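Local coordinates for protein Glucanase/chitosanase (Paenibacillus fukuinensis, PDB 4ZY9) that probably hydrolyses glycosidic bonds of chitosan and glucans, and is represented here by its first chitosan-binding CBM32 module, a beta-sandwich, at residues L65-S73 with M117-P125. The protein carries 1 engineered substitution. Numbering follows the deposited sequence.
Engineered in segment 117-125: Met117 (natural residue Val).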
ATOM      1  N   LEU A  65      -3.645   3.045  -5.828  1.00  4.88           N
ATOM      2  CA  LEU A  65      -2.644   3.888  -5.143  1.00  5.13           C
ATOM      3  C   LEU A  65      -2.690   5.311  -5.633  1.00  4.89           C
ATOM      4  O   LEU A  65      -2.644   5.523  -6.906  1.00  7.16           O
ATOM      5  CB  LEU A  65      -1.293   3.359  -5.312  1.00  5.85           C
ATOM      6  CG  LEU A  65      -1.068   1.875  -4.906  1.00  6.17           C
ATOM      7  CD1 LEU A  65       0.334   1.425  -5.221  1.00  6.73           C
ATOM      8  CD2 LEU A  65      -1.313   1.661  -3.418  1.00  7.05           C
ATOM      9  N   ASN A  66      -2.779   6.286  -4.772  1.00  5.60           N
ATOM     10  CA  ASN A  66      -2.642   7.679  -5.139  0.50  4.95           C
ATOM     11  C   ASN A  66      -1.369   8.208  -4.538  1.00  4.97           C
ATOM     12  O   ASN A  66      -1.302   8.481  -3.320  1.00  4.81           O
ATOM     13  CB  ASN A  66      -3.833   8.456  -4.656  0.50  4.92           C
ATOM     14  CG  ASN A  66      -3.722   9.968  -4.963  0.50  5.21           C
ATOM     15  OD1 ASN A  66      -2.856  10.400  -5.614  0.50  4.74           O
ATOM     16  ND2 ASN A  66      -4.776  10.695  -4.539  0.50  5.97           N
ATOM     17  N   TRP A  67      -0.316   8.210  -5.325  1.00  5.18           N
ATOM     18  CA  TRP A  67       0.998   8.640  -4.886  1.00  5.39           C
ATOM     19  C   TRP A  67       1.196  10.067  -4.669  1.00  5.37           C
ATOM     20  O   TRP A  67       0.680  10.888  -5.479  1.00  6.62           O
ATOM     21  CB  TRP A  67       2.023   8.166  -5.911  1.00  5.50           C
ATOM     22  CG  TRP A  67       2.213   6.674  -6.073  1.00  6.03           C
ATOM     23  CD1 TRP A  67       1.760   5.908  -7.032  1.00  5.76           C
ATOM     24  CD2 TRP A  67       3.022   5.830  -5.238  1.00  5.03           C
ATOM     25  NE1 TRP A  67       2.155   4.621  -6.860  1.00  6.01           N
ATOM     26  CE2 TRP A  67       2.898   4.555  -5.717  1.00  5.10           C
ATOM     27  CE3 TRP A  67       3.752   5.985  -4.025  1.00  5.24           C
ATOM     28  CZ2 TRP A  67       3.613   3.469  -5.151  1.00  5.48           C
ATOM     29  CZ3 TRP A  67       4.433   4.949  -3.515  1.00  5.46           C
ATOM     30  CH2 TRP A  67       4.327   3.702  -4.019  1.00  5.94           C
ATOM     31  N   GLU A  68       1.961  10.455  -3.658  1.00  5.56           N
ATOM     32  CA  GLU A  68       2.519  11.756  -3.614  1.00  5.64           C
ATOM     33  C   GLU A  68       3.752  11.800  -4.583  1.00  5.95           C
ATOM     34  O   GLU A  68       4.094  10.829  -5.175  1.00  5.49           O
ATOM     35  CB  GLU A  68       2.806  12.086  -2.139  1.00  5.92           C
ATOM     36  CG  GLU A  68       3.269  13.552  -1.789  1.00  7.00           C
ATOM     37  CD  GLU A  68       4.750  13.718  -1.687  1.00  6.48           C
ATOM     38  OE1 GLU A  68       5.550  12.774  -1.676  1.00  6.57           O
ATOM     39  OE2 GLU A  68       5.153  14.921  -1.655  1.00  9.67           O
ATOM     40  N   ALA A  69       4.389  12.975  -4.646  1.00  6.38           N
ATOM     41  CA  ALA A  69       5.529  13.122  -5.554  1.00  6.17           C
ATOM     42  C   ALA A  69       6.520  12.003  -5.327  1.00  6.40           C
ATOM     43  O   ALA A  69       7.244  11.609  -6.232  1.00  6.49           O
ATOM     44  CB  ALA A  69       6.187  14.475  -5.357  1.00  7.99           C
ATOM     45  N   ALA A  70       6.715  11.578  -4.085  1.00  5.46           N
ATOM     46  CA  ALA A  70       7.721  10.576  -3.743  1.00  5.72           C
ATOM     47  C   ALA A  70       7.190   9.185  -4.039  1.00  5.04           C
ATOM     48  O   ALA A  70       6.743   8.416  -3.071  1.00  5.52           O
ATOM     49  CB  ALA A  70       8.147  10.789  -2.307  1.00  6.22           C
ATOM     50  N   TYR A  71       7.099   8.842  -5.315  1.00  6.00           N
ATOM     51  CA  TYR A  71       6.526   7.576  -5.716  1.00  5.90           C
ATOM     52  C   TYR A  71       7.562   6.422  -5.843  1.00  5.33           C
ATOM     53  O   TYR A  71       8.779   6.690  -5.906  1.00  6.02           O
ATOM     54  CB  TYR A  71       5.752   7.753  -7.042  1.00  5.99           C
ATOM     55  CG  TYR A  71       6.655   8.051  -8.262  1.00  6.74           C
ATOM     56  CD1 TYR A  71       6.977   9.347  -8.568  1.00  8.06           C
ATOM     57  CD2 TYR A  71       7.192   7.066  -9.031  1.00  6.87           C
ATOM     58  CE1 TYR A  71       7.812   9.646  -9.638  1.00  9.03           C
ATOM     59  CE2 TYR A  71       8.031   7.363 -10.089  1.00  7.20           C
ATOM     60  CZ  TYR A  71       8.298   8.649 -10.381  1.00  7.82           C
ATOM     61  OH  TYR A  71       9.100   8.926 -11.506  1.00 11.24           O
ATOM     62  N   ALA A  72       7.062   5.179  -5.941  1.00  4.38           N
ATOM     63  CA  ALA A  72       7.951   4.047  -6.176  1.00  5.08           C
ATOM     64  C   ALA A  72       7.955   3.731  -7.648  1.00  5.45           C
ATOM     65  O   ALA A  72       6.882   3.634  -8.252  1.00  5.94           O
ATOM     66  CB  ALA A  72       7.448   2.827  -5.485  1.00  4.80           C
ATOM     67  N   SER A  73       9.130   3.634  -8.268  1.00  5.50           N
ATOM     68  CA  SER A  73       9.234   3.144  -9.611  1.00  6.75           C
ATOM     69  C   SER A  73       9.358   1.632  -9.672  1.00  6.05           C
ATOM     70  O   SER A  73       8.969   1.076 -10.704  1.00  7.49           O
ATOM     71  CB  SER A  73      10.371   3.828 -10.359  1.00  8.18           C
ATOM     72  OG  SER A  73      11.621   3.541  -9.801  1.00  9.77           O
HETATM   73  N   MSE A 117       1.846  -2.890  -0.195  1.00  3.39           N
HETATM   74  CA  MSE A 117       2.680  -2.252  -1.256  1.00  3.50           C
HETATM   75  C   MSE A 117       4.098  -2.324  -0.773  1.00  3.03           C
HETATM   76  O   MSE A 117       4.407  -1.787   0.332  1.00  3.68           O
HETATM   77  CB  MSE A 117       2.270  -0.823  -1.435  1.00  4.01           C
HETATM   78  CG  MSE A 117       2.879  -0.118  -2.653  1.00  5.17           C
HETATM   79 SE   MSE A 117       4.855   0.228  -2.517  1.00  7.53          SE
HETATM   80  CE  MSE A 117       4.899   1.343  -0.936  1.00  6.46           C
ATOM     81  N   HIS A 118       4.960  -3.092  -1.414  1.00  3.54           N
ATOM     82  CA  HIS A 118       6.368  -3.232  -1.069  1.00  3.77           C
ATOM     83  C   HIS A 118       7.206  -2.564  -2.147  1.00  3.63           C
ATOM     84  O   HIS A 118       7.136  -2.971  -3.296  1.00  4.31           O
ATOM     85  CB  HIS A 118       6.745  -4.725  -0.893  1.00  4.09           C
ATOM     86  CG  HIS A 118       8.089  -4.944  -0.388  1.00  4.63           C
ATOM     87  ND1 HIS A 118       9.186  -4.928  -1.185  1.00  5.66           N
ATOM     88  CD2 HIS A 118       8.533  -5.074   0.879  1.00  4.95           C
ATOM     89  CE1 HIS A 118      10.278  -5.070  -0.437  1.00  5.10           C
ATOM     90  NE2 HIS A 118       9.900  -5.152   0.815  1.00  5.84           N
ATOM     91  N   GLY A 119       7.933  -1.575  -1.807  1.00  3.65           N
ATOM     92  CA  GLY A 119       8.643  -0.783  -2.732  1.00  4.14           C
ATOM     93  C   GLY A 119      10.124  -0.942  -2.626  1.00  5.05           C
ATOM     94  O   GLY A 119      10.704  -0.905  -1.501  1.00  5.21           O
ATOM     95  N   THR A 120      10.845  -1.073  -3.739  1.00  4.72           N
ATOM     96  CA  THR A 120      12.281  -1.266  -3.769  1.00  5.06           C
ATOM     97  C   THR A 120      13.088  -0.221  -4.465  1.00  4.96           C
ATOM     98  O   THR A 120      14.323  -0.128  -4.200  1.00  6.30           O
ATOM     99  CB  THR A 120      12.665  -2.682  -4.294  1.00  5.35           C
ATOM    100  OG1 THR A 120      12.200  -2.737  -5.632  1.00  6.19           O
ATOM    101  CG2 THR A 120      12.093  -3.807  -3.463  1.00  5.76           C
ATOM    102  N   VAL A 121      12.521   0.550  -5.368  1.00  4.87           N
ATOM    103  CA  VAL A 121      13.219   1.618  -6.061  1.00  5.30           C
ATOM    104  C   VAL A 121      12.293   2.870  -6.029  1.00  6.21           C
ATOM    105  O   VAL A 121      11.100   2.769  -6.405  1.00  5.43           O
ATOM    106  CB  VAL A 121      13.625   1.346  -7.532  1.00  6.26           C
ATOM    107  CG1 VAL A 121      14.393   2.499  -8.129  1.00  6.69           C
ATOM    108  CG2 VAL A 121      14.450   0.011  -7.624  1.00  6.58           C
ATOM    109  N   ARG A 122      12.835   3.992  -5.611  1.00  6.14           N
ATOM    110  CA  ARG A 122      12.176   5.226  -5.617  1.00  6.38           C
ATOM    111  C   ARG A 122      12.336   6.017  -6.895  1.00  6.92           C
ATOM    112  O   ARG A 122      13.384   5.996  -7.555  1.00  8.32           O
ATOM    113  CB  ARG A 122      12.722   6.127  -4.489  1.00  5.68           C
ATOM    114  CG  ARG A 122      12.326   5.635  -3.093  1.00  6.55           C
ATOM    115  CD  ARG A 122      13.181   6.295  -1.974  1.00  6.70           C
ATOM    116  NE  ARG A 122      14.524   5.681  -1.950  1.00  7.77           N
ATOM    117  CZ  ARG A 122      15.670   6.332  -1.895  1.00  8.25           C
ATOM    118  NH1 ARG A 122      15.710   7.649  -1.766  1.00  9.59           N
ATOM    119  NH2 ARG A 122      16.786   5.582  -1.966  1.00  9.12           N
ATOM    120  N   GLY A 123      11.287   6.741  -7.237  1.00  7.41           N
ATOM    121  CA  GLY A 123      11.326   7.664  -8.366  1.00  7.61           C
ATOM    122  C   GLY A 123      11.980   8.982  -8.044  1.00  8.25           C
ATOM    123  O   GLY A 123      12.180   9.832  -9.073  1.00 10.35           O
ATOM    124  N   THR A 124      12.227   9.284  -6.800  1.00  7.82           N
ATOM    125  CA  THR A 124      12.827  10.532  -6.327  1.00  9.05           C
ATOM    126  C   THR A 124      13.919  10.159  -5.341  1.00  7.92           C
ATOM    127  O   THR A 124      14.037   9.076  -4.889  1.00  7.28           O
ATOM    128  CB  THR A 124      11.802  11.437  -5.636  1.00  8.79           C
ATOM    129  OG1 THR A 124      11.535  10.933  -4.319  1.00  9.26           O
ATOM    130  CG2 THR A 124      10.516  11.615  -6.481  1.00  9.40           C
ATOM    131  N   PRO A 125      14.698  11.189  -4.869  1.00  9.66           N
ATOM    132  CA  PRO A 125      15.700  10.914  -3.815  1.00  9.62           C
ATOM    133  C   PRO A 125      15.184  10.962  -2.447  1.00 11.00           C
ATOM    134  O   PRO A 125      15.948  10.982  -1.448  1.00 10.47           O
ATOM    135  CB  PRO A 125      16.764  11.980  -4.016  1.00 11.76           C
ATOM    136  CG  PRO A 125      16.112  13.012  -4.841  1.00 14.24           C
ATOM    137  CD  PRO A 125      14.847  12.536  -5.419  1.00 11.46           C
TER
HETATM  138  O   HOH W   1      10.292   8.518  -4.294  1.00  5.72           O
HETATM  139  O   HOH W   2      13.254   5.496 -10.880  1.00 20.65           O
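Tyr71 and Gly123 meet twice, through backbone and ring. Gly123 N gives a nearly straight hydrogen bond (171°) to Tyr71 O at 2.8 Å. Water 1 donates to the same Tyr71 O and accepts from Thr124 OG1, whose oxygen also receives the amide of Tyr126. Two residues on, Ser73 N makes a weak, bent bond to Val121 O. Between these bonds Ala72 faces Arg122 as an antiparallel non-hydrogen-bonded pair whose side chains diverge; Arg122 NE forms a salt bridge with Asp46. Water 2 joins Ser73 OG to Arg122 O, the latter weakly.

The Tyr71 ring, brought over by CG lying between backbone N and carbonyl carbon (chi1 68°), takes Gly123 CA on one face as a CH-pi contact, 4.0 Å from the ring centroid. Gly123 CA lies 3.7 Å from Tyr71 CE2, offset toward the ring's rim. Replacing Tyr71 by an alanine would probably leave Gly123 CA without its aromatic cover and open a gap over Gly123. Thr124 packs CG2 against Ala69 O and OG1 against Ala70 CB.

Deeper, Met117, an engineered residue (Val in the natural sequence) present as selenomethionine, bends at chi2 and chi3 to bring SE to the edge of the Trp67 ring, 3.8 Å from Trp67 CH2, a Met-aromatic contact. Its CG touches Leu65 CD1 at 3.9 Å. Trp67 NE1 is held by Asp103, and Tyr71 CB and Ala72 N lie over one indole face.

Strands 57-67 and 114-122 belong to different sheets: apolar side chains fill the space between them while residues 71-73 pair with 121-123 where the chain turns a corner, as in the beta-sandwich of CBM32 modules and the F5/8 type C family.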